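Hydrazine synthase subunit alpha (Candidatus Kuenenia stuttgartiensis, PDB 5C2V) catalyses the second half-reaction of hydrazine synthesis, condensing hydroxylamine made in the gamma subunit with ammonia to yield hydrazine. Local coordinates at residues Gly359-Asn364 against Gly371-Asp376; Tyr337-Pro342 against Asn381-Ala386. One frame throughout, in Å; residues are numbered along the deposited sequence.

Contact 1: residues Gly359-Asn364 against Gly371-Asp376; sequences GIYWFN and GDKVYD. With CA (calcium ion), chain B.
I360 and W362 turn their backbone polar groups to the 371-376 segment and tie the two halves of this antiparallel hairpin together. V374 N donates to I360 O over 2.8 Å, while Y375 N reaches the same carbonyl in a longer, weak bond. V374 and Y375 therefore both face I360, a classic beta bulge. I360 N returns a nearly straight bond to Y375 O (3.1 Å, 169° at the hydrogen). Toward the turn, G371 N donates to W362 O and W362 N to D372 O. At the other end D376, with CG anti to its backbone N (chi1 -175°), sends its carboxylate past G359, and OD2 binds the calcium ion at 2.4 Å. F358 O, D377 O, W380 O and D382 OD2 complete the site. The packing is split between the two faces of the hairpin. On one, the Y361 ring lies beside K373, CE2 being 3.7 Å from K373 CB, while the lysine chain leads off elsewhere. On the other, V374 CG2 sits over the five-membered ring of W362, 3.9 Å from its centroid, a CH-pi contact; V374 CB also meets I360 CG2 at 3.9 Å. Strand 359-364 pairs along its far edge with strand 348-353, where the Y352 ring meets Y361 edge-to-face. The hairpin thus forms the outer half of a four-stranded propeller blade, and V374 and Y375 lean on I32 and Q36 of strand 31-37 in the neighbouring sheet.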
# COMPACT_ATOMS: atom_id res chain seq x y z
N GLY D 359 33.63 -4.40 6.76
CA GLY D 359 34.91 -3.73 6.80
C GLY D 359 34.81 -2.29 6.35
O GLY D 359 33.76 -1.85 5.88
N ILE D 360 35.89 -1.53 6.50
CA ILE D 360 35.89 -0.12 6.10
C ILE D 360 36.39 0.04 4.67
O ILE D 360 37.45 -0.47 4.31
CB ILE D 360 36.75 0.73 7.05
CG1 ILE D 360 36.33 0.51 8.50
CG2 ILE D 360 36.66 2.20 6.68
CD1 ILE D 360 34.87 0.84 8.77
N TYR D 361 35.61 0.74 3.85
CA TYR D 361 35.93 0.92 2.44
C TYR D 361 35.69 2.35 1.96
O TYR D 361 34.79 3.03 2.45
CB TYR D 361 35.10 -0.04 1.58
CG TYR D 361 35.32 -1.51 1.87
CD1 TYR D 361 34.63 -2.15 2.89
CD2 TYR D 361 36.20 -2.27 1.11
CE1 TYR D 361 34.83 -3.49 3.16
CE2 TYR D 361 36.40 -3.61 1.36
CZ TYR D 361 35.71 -4.22 2.39
OH TYR D 361 35.91 -5.55 2.65
N TRP D 362 36.51 2.79 1.01
CA TRP D 362 36.27 4.04 0.31
C TRP D 362 35.13 3.84 -0.68
O TRP D 362 35.16 2.90 -1.47
CB TRP D 362 37.52 4.52 -0.42
CG TRP D 362 38.57 5.10 0.47
CD1 TRP D 362 39.79 4.57 0.75
CD2 TRP D 362 38.48 6.33 1.21
NE1 TRP D 362 40.48 5.39 1.62
CE2 TRP D 362 39.69 6.47 1.92
CE3 TRP D 362 37.50 7.31 1.35
CZ2 TRP D 362 39.94 7.57 2.74
CZ3 TRP D 362 37.75 8.39 2.17
CH2 TRP D 362 38.96 8.51 2.85
N PHE D 363 34.12 4.70 -0.64
CA PHE D 363 32.97 4.54 -1.52
C PHE D 363 33.26 5.05 -2.93
O PHE D 363 34.01 6.01 -3.11
CB PHE D 363 31.74 5.25 -0.94
CG PHE D 363 30.46 4.87 -1.63
CD1 PHE D 363 29.78 3.72 -1.27
CD2 PHE D 363 29.93 5.67 -2.63
CE1 PHE D 363 28.60 3.37 -1.90
CE2 PHE D 363 28.75 5.33 -3.26
CZ PHE D 363 28.08 4.18 -2.89
N ASN D 364 32.66 4.41 -3.92
CA ASN D 364 32.78 4.83 -5.31
C ASN D 364 31.41 5.23 -5.86
O ASN D 364 30.51 4.41 -5.95
CB ASN D 364 33.39 3.72 -6.16
CG ASN D 364 33.85 4.21 -7.53
OD1 ASN D 364 33.20 5.05 -8.15
ND2 ASN D 364 34.97 3.67 -8.00
N GLY D 371 34.24 0.77 -2.95
CA GLY D 371 35.52 0.82 -3.64
C GLY D 371 36.63 0.10 -2.91
O GLY D 371 36.42 -0.93 -2.27
N ASP D 372 37.84 0.65 -3.04
CA ASP D 372 39.05 0.08 -2.44
C ASP D 372 38.95 -0.13 -0.93
O ASP D 372 38.28 0.63 -0.23
CB ASP D 372 40.25 0.99 -2.74
CG ASP D 372 40.32 1.40 -4.20
OD1 ASP D 372 40.94 0.66 -5.00
OD2 ASP D 372 39.75 2.45 -4.55
N LYS D 373 39.62 -1.16 -0.44
CA LYS D 373 39.60 -1.50 0.98
C LYS D 373 40.46 -0.56 1.82
O LYS D 373 41.56 -0.18 1.41
CB LYS D 373 40.08 -2.95 1.17
CG LYS D 373 40.06 -3.42 2.62
CD LYS D 373 40.74 -4.77 2.78
CE LYS D 373 42.22 -4.69 2.41
NZ LYS D 373 42.90 -6.00 2.58
N VAL D 374 39.96 -0.20 2.99
CA VAL D 374 40.75 0.56 3.95
C VAL D 374 41.34 -0.41 4.98
O VAL D 374 42.54 -0.69 4.96
CB VAL D 374 39.91 1.63 4.67
CG1 VAL D 374 40.77 2.40 5.67
CG2 VAL D 374 39.28 2.58 3.66
N TYR D 375 40.49 -0.91 5.87
CA TYR D 375 40.89 -1.96 6.80
C TYR D 375 39.77 -2.98 6.98
O TYR D 375 38.66 -2.62 7.38
CB TYR D 375 41.28 -1.34 8.15
CG TYR D 375 41.77 -2.34 9.17
CD1 TYR D 375 43.07 -2.83 9.13
CD2 TYR D 375 40.93 -2.80 10.19
CE1 TYR D 375 43.52 -3.74 10.07
CE2 TYR D 375 41.38 -3.71 11.13
CZ TYR D 375 42.67 -4.18 11.06
OH TYR D 375 43.12 -5.08 12.00
N ASP D 376 40.06 -4.24 6.69
CA ASP D 376 39.09 -5.30 6.96
C ASP D 376 39.73 -6.46 7.72
O ASP D 376 40.59 -7.17 7.19
CB ASP D 376 38.47 -5.81 5.65
CG ASP D 376 37.37 -6.83 5.89
OD1 ASP D 376 37.06 -7.60 4.96
OD2 ASP D 376 36.80 -6.86 7.00
CA CA B . 35.87 -7.15 9.17

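Contact 2: residues Tyr337-Pro342 against Asn381-Ala386; sequences YRSPYP and NDHQPA. With CA (calcium ion), chain B.
R338 and H383 each hold CG between their backbone N and carbonyl carbon, with chi1 at 70° and 71°, and these matched torsions lay the guanidinium group over one face of the imidazole. The two planes are 30° apart and offset, so the rim of each group does the touching: R338 NH2 is 3.6 Å from H383 CD2, and the aliphatic CD of the arginine follows at 3.9 Å from H383 CB. In its plane, the histidine ring meets N381 O at its edge. One residue further on, S339 and Q384 lie level, their CA atoms 5.0 Å apart, with S339 pointing across and Q384 pointing away, and both have positive phi and psi, an unusual backbone shape for a strand. The two strands thus bend at the same level. S339 CB comes within 3.4 Å of Q384 N and S339 OG within 3.6 Å of Q384 CG, while the glutamine amide leads away to T35 and D81. Next, P385 CD rests against S339, 3.4 Å from its O and 3.8 Å from its CB. Y341 then spreads its ring beside the P385 carbonyl, with CD2 3.4 Å from P385 O and A386 CA over one face; its hydroxyl is hydrogen-bonded to K391 NZ. The strands run roughly parallel but belong to different sheets, 381-386 pairing with strand 31-37 and 337-342 with strand 348-353. This fits the innermost strands of adjacent propeller blades, held together by side-chain packing. In such a buried place the charge of R338 has an answer in the salt bridge from NH1 to D44 OD2, and its guanidinium group would probably disfavour a protonated H383.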
# COMPACT_ATOMS: atom_id res chain seq x y z
N TYR D 337 25.36 -2.58 3.49
CA TYR D 337 26.04 -1.33 3.84
C TYR D 337 25.57 -0.78 5.17
O TYR D 337 24.41 -0.96 5.56
CB TYR D 337 25.83 -0.28 2.74
CG TYR D 337 26.53 -0.58 1.44
CD1 TYR D 337 26.01 -1.50 0.54
CD2 TYR D 337 27.71 0.07 1.09
CE1 TYR D 337 26.64 -1.78 -0.66
CE2 TYR D 337 28.35 -0.20 -0.10
CZ TYR D 337 27.81 -1.12 -0.97
OH TYR D 337 28.45 -1.39 -2.16
N ARG D 338 26.47 -0.10 5.88
CA ARG D 338 26.13 0.57 7.12
C ARG D 338 27.13 1.69 7.42
O ARG D 338 28.25 1.69 6.90
CB ARG D 338 26.10 -0.43 8.28
CG ARG D 338 27.47 -0.98 8.66
CD ARG D 338 27.38 -2.18 9.58
NE ARG D 338 26.77 -1.87 10.87
CZ ARG D 338 26.71 -2.72 11.89
NH1 ARG D 338 27.22 -3.94 11.77
NH2 ARG D 338 26.14 -2.36 13.03
N SER D 339 26.70 2.63 8.25
CA SER D 339 27.55 3.72 8.74
C SER D 339 28.31 4.49 7.66
O SER D 339 29.54 4.45 7.62
CB SER D 339 28.55 3.17 9.76
OG SER D 339 27.89 2.43 10.77
N PRO D 340 27.58 5.19 6.77
CA PRO D 340 28.26 6.01 5.76
C PRO D 340 28.82 7.30 6.35
O PRO D 340 28.19 7.88 7.23
CB PRO D 340 27.15 6.30 4.75
CG PRO D 340 25.91 6.32 5.58
CD PRO D 340 26.11 5.30 6.68
N TYR D 341 29.98 7.75 5.88
CA TYR D 341 30.57 8.98 6.38
C TYR D 341 31.11 9.89 5.27
O TYR D 341 32.26 9.74 4.85
CB TYR D 341 31.69 8.69 7.38
CG TYR D 341 31.89 9.82 8.36
CD1 TYR D 341 32.67 10.92 8.03
CD2 TYR D 341 31.26 9.81 9.60
CE1 TYR D 341 32.85 11.96 8.92
CE2 TYR D 341 31.43 10.85 10.49
CZ TYR D 341 32.22 11.92 10.15
OH TYR D 341 32.39 12.95 11.03
N PRO D 342 30.28 10.82 4.79
CA PRO D 342 30.69 11.76 3.74
C PRO D 342 31.85 12.66 4.17
O PRO D 342 31.94 13.04 5.34
CB PRO D 342 29.42 12.60 3.49
CG PRO D 342 28.31 11.84 4.15
CD PRO D 342 28.92 11.11 5.28
N ASN D 381 33.61 -7.25 12.85
CA ASN D 381 32.78 -6.37 12.06
C ASN D 381 33.33 -4.97 12.23
O ASN D 381 33.35 -4.43 13.34
CB ASN D 381 31.31 -6.44 12.49
CG ASN D 381 30.55 -7.55 11.80
OD1 ASN D 381 30.89 -7.96 10.69
ND2 ASN D 381 29.51 -8.05 12.46
N ASP D 382 33.78 -4.39 11.13
CA ASP D 382 34.44 -3.10 11.16
C ASP D 382 33.48 -2.05 10.62
O ASP D 382 33.21 -2.00 9.42
CB ASP D 382 35.73 -3.14 10.34
CG ASP D 382 36.64 -4.29 10.74
OD1 ASP D 382 36.96 -4.40 11.95
OD2 ASP D 382 37.02 -5.11 9.87
N HIS D 383 32.97 -1.20 11.52
CA HIS D 383 31.95 -0.24 11.12
C HIS D 383 32.07 1.07 11.89
O HIS D 383 32.97 1.24 12.71
CB HIS D 383 30.55 -0.84 11.31
CG HIS D 383 30.14 -1.00 12.74
ND1 HIS D 383 30.81 -1.82 13.62
CD2 HIS D 383 29.12 -0.45 13.44
CE1 HIS D 383 30.22 -1.77 14.80
NE2 HIS D 383 29.20 -0.94 14.72
N GLN D 384 31.15 1.99 11.60
CA GLN D 384 31.17 3.34 12.16
C GLN D 384 32.50 4.07 11.95
O GLN D 384 33.12 4.51 12.91
CB GLN D 384 30.84 3.30 13.65
CG GLN D 384 29.40 2.96 13.96
CD GLN D 384 29.13 2.90 15.45
OE1 GLN D 384 30.03 2.63 16.25
NE2 GLN D 384 27.88 3.14 15.84
N PRO D 385 32.95 4.19 10.68
CA PRO D 385 34.20 4.93 10.46
C PRO D 385 34.05 6.42 10.74
O PRO D 385 33.10 7.04 10.27
CB PRO D 385 34.51 4.67 8.99
CG PRO D 385 33.17 4.47 8.37
CD PRO D 385 32.32 3.79 9.41
N ALA D 386 34.98 6.98 11.51
CA ALA D 386 34.96 8.40 11.82
C ALA D 386 36.35 9.00 11.65
O ALA D 386 37.13 9.04 12.60
CB ALA D 386 34.45 8.64 13.23
CA CA B . 35.87 -7.15 9.17

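How the contacts relate
The two contacts differ in depth and in chemistry. Contact 1 lies toward the surface and joins sequence neighbours within one propeller blade through backbone hydrogen bonds; contact 2 is buried and joins segments of two blades, 39 residues apart at their closest ends, through side chains. Contact 1 is nested in the loop that contact 2 closes. The shared calcium ion links them, since D376 and D382 both bind it, which brings D376 OD2 within 3.4 Å of D382 OD2. I360 CD1 also packs on D382 O and P385 CB. Strand 381-387, joining strands from the start of the chain, is consistent with the closure of the propeller ring.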